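Local coordinates for protein peptidoglycan-N-acetylglucosamine deacetylase BC_1974 (Bacillus cereus, PDB 5N1P) that removes the N-acetyl group from N-acetylglucosamine residues of peptidoglycan, as a metal-dependent polysaccharide deacetylase that carries zinc in its active site, at residues G118-D123 / E193-V198. Sequence-based numbering, arbitrary orientation.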
loop_
_atom_site.group_PDB
_atom_site.type_symbol
_atom_site.label_atom_id
_atom_site.label_comp_id
_atom_site.label_asym_id
_atom_site.label_seq_id
_atom_site.Cartn_x
_atom_site.Cartn_y
_atom_site.Cartn_z
ATOM N N GLY A 118 -3.114 17.964 5.781
ATOM C CA GLY A 118 -4.339 17.298 5.368
ATOM C C GLY A 118 -4.123 15.848 4.971
ATOM O O GLY A 118 -4.974 15.243 4.317
ATOM N N PHE A 119 -2.987 15.290 5.373
ATOM C CA PHE A 119 -2.653 13.913 5.011
ATOM C C PHE A 119 -3.006 12.934 6.119
ATOM O O PHE A 119 -3.109 13.313 7.291
ATOM C CB PHE A 119 -1.158 13.779 4.697
ATOM C CG PHE A 119 -0.735 14.514 3.479
ATOM C CD1 PHE A 119 -0.957 13.970 2.224
ATOM C CD2 PHE A 119 -0.137 15.756 3.571
ATOM C CE1 PHE A 119 -0.575 14.648 1.081
ATOM C CE2 PHE A 119 0.239 16.434 2.428
ATOM C CZ PHE A 119 0.018 15.872 1.186
ATOM N N LYS A 120 -3.176 11.674 5.739
ATOM C CA LYS A 120 -3.249 10.566 6.679
ATOM C C LYS A 120 -2.066 9.624 6.448
ATOM O O LYS A 120 -1.389 9.700 5.416
ATOM C CB LYS A 120 -4.569 9.788 6.539
ATOM C CG LYS A 120 -5.841 10.603 6.772
ATOM C CD LYS A 120 -5.969 11.071 8.216
ATOM C CE LYS A 120 -7.298 11.795 8.419
ATOM N NZ LYS A 120 -7.426 12.344 9.796
ATOM N N VAL A 121 -1.822 8.743 7.417
ATOM C CA VAL A 121 -0.713 7.808 7.358
ATOM C C VAL A 121 -1.201 6.411 7.704
ATOM O O VAL A 121 -1.787 6.209 8.772
ATOM C CB VAL A 121 0.418 8.181 8.357
ATOM C CG1 VAL A 121 1.404 7.022 8.504
ATOM C CG2 VAL A 121 1.127 9.449 7.929
ATOM N N TRP A 122 -0.949 5.450 6.820
ATOM C CA TRP A 122 -1.211 4.051 7.138
ATOM C C TRP A 122 0.083 3.259 7.121
ATOM O O TRP A 122 0.831 3.287 6.122
ATOM C CB TRP A 122 -2.198 3.412 6.155
ATOM C CG TRP A 122 -3.596 3.295 6.675
ATOM C CD1 TRP A 122 -4.158 4.017 7.701
ATOM C CD2 TRP A 122 -4.595 2.368 6.238
ATOM N NE1 TRP A 122 -5.462 3.605 7.902
ATOM C CE2 TRP A 122 -5.745 2.584 7.024
ATOM C CE3 TRP A 122 -4.629 1.372 5.251
ATOM C CZ2 TRP A 122 -6.915 1.845 6.865
ATOM C CZ3 TRP A 122 -5.796 0.640 5.091
ATOM C CH2 TRP A 122 -6.920 0.882 5.898
ATOM N N ASP A 123 0.351 2.574 8.232
ATOM C CA ASP A 123 1.353 1.527 8.249
ATOM C C ASP A 123 0.620 0.226 7.903
ATOM O O ASP A 123 -0.167 0.207 6.957
ATOM C CB ASP A 123 2.066 1.465 9.610
ATOM C CG ASP A 123 2.927 2.695 9.870
ATOM O OD1 ASP A 123 3.809 2.986 9.039
ATOM O OD2 ASP A 123 2.733 3.383 10.904
ATOM N N GLU A 193 -13.386 8.597 3.272
ATOM C CA GLU A 193 -14.535 8.974 4.086
ATOM C C GLU A 193 -14.766 8.005 5.251
ATOM O O GLU A 193 -15.586 8.275 6.135
ATOM C CB GLU A 193 -15.794 9.053 3.218
ATOM C CG GLU A 193 -16.197 7.729 2.558
ATOM C CD GLU A 193 -15.454 7.439 1.249
ATOM O OE1 GLU A 193 -14.310 7.914 1.071
ATOM O OE2 GLU A 193 -16.026 6.732 0.389
ATOM N N SER A 194 -14.052 6.883 5.242
ATOM C CA SER A 194 -14.187 5.853 6.274
ATOM C C SER A 194 -12.859 5.576 6.961
ATOM O O SER A 194 -12.596 4.447 7.386
ATOM C CB SER A 194 -14.723 4.549 5.676
ATOM O OG SER A 194 -15.992 4.747 5.081
ATOM N N HIS A 195 -12.019 6.602 7.052
ATOM C CA HIS A 195 -10.700 6.451 7.665
ATOM C C HIS A 195 -10.774 5.918 9.089
ATOM O O HIS A 195 -11.623 6.336 9.866
ATOM C CB HIS A 195 -9.958 7.787 7.684
ATOM C CG HIS A 195 -8.601 7.703 8.308
ATOM N ND1 HIS A 195 -7.504 7.217 7.631
ATOM C CD2 HIS A 195 -8.166 8.027 9.551
ATOM C CE1 HIS A 195 -6.451 7.239 8.431
ATOM N NE2 HIS A 195 -6.825 7.734 9.599
ATOM N N PHE A 196 -9.887 4.983 9.411
ATOM C CA PHE A 196 -9.615 4.630 10.798
ATOM C C PHE A 196 -8.105 4.524 10.930
ATOM O O PHE A 196 -7.419 4.175 9.968
ATOM C CB PHE A 196 -10.329 3.329 11.205
ATOM C CG PHE A 196 -9.955 2.136 10.376
ATOM C CD1 PHE A 196 -9.011 1.225 10.829
ATOM C CD2 PHE A 196 -10.553 1.915 9.148
ATOM C CE1 PHE A 196 -8.676 0.117 10.059
ATOM C CE2 PHE A 196 -10.213 0.817 8.372
ATOM C CZ PHE A 196 -9.275 -0.082 8.831
ATOM N N PRO A 197 -7.574 4.871 12.109
ATOM C CA PRO A 197 -6.117 4.902 12.267
ATOM C C PRO A 197 -5.480 3.513 12.256
ATOM O O PRO A 197 -5.939 2.581 12.935
ATOM C CB PRO A 197 -5.917 5.573 13.630
ATOM C CG PRO A 197 -7.212 6.266 13.925
ATOM C CD PRO A 197 -8.270 5.413 13.286
ATOM N N VAL A 198 -4.438 3.388 11.442
ATOM C CA VAL A 198 -3.575 2.212 11.406
ATOM C C VAL A 198 -2.148 2.715 11.292
ATOM O O VAL A 198 -1.612 2.859 10.193
ATOM C CB VAL A 198 -3.882 1.267 10.225
ATOM C CG1 VAL A 198 -2.996 0.007 10.321
ATOM C CG2 VAL A 198 -5.341 0.873 10.237
HETATM O O HOH W 1 -3.434 6.005 10.771
#
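Trp-122 lies at the centre of this contact, its indole meeting Phe-196 at its edge and Val-198 over one face. The indole N-H is spent on a main-chain acceptor: NE1 gives a hydrogen bond of 2.9 Å to Phe-196 O, almost in line with the carbonyl (C=O...N 171°) and in the ring plane, which fixes the rotation of the indole. A second bond joins the backbones, Asp-123 N to Val-198 O at 2.8 Å, and the same oxygen also receives a C-H...O contact from Trp-122 CA. A water bridges the two segments, donating to Val-121 O and accepting from Val-198 N.

Around these bonds the contact is aromatic and apolar. Val-198 lies over one face of the indole, with CB 3.8 Å from the centroid of the five-membered ring in a CH-pi contact. The Phe-196 ring is met edge-to-face by the six-membered ring of Trp-122, whose CZ2 comes 3.6 Å from Phe-196 CZ. Lys-120, bent at chi2 (-67°), brings CD over one face of the His-195 imidazole, 3.8 Å from the ring centroid; His-195 ND1 is hydrogen-bonded to Tyr-190 OH.

In this CE4 deacetylase domain, the contact fastens the loop after strand 185-187 to strand 120-121, which itself pairs in parallel with strand 95-96. Asp-123 OD2 is hydrogen-bonded to Ser-102 OG and Phe-200 N, and the side chain of Asp-123 lies about 7 Å from the bound hydroxamate inhibitor. Trp-122 and Val-198 both pack on Val-159 of strand 157-163, while Val-121 reaches Tyr-74 of helix 74-89.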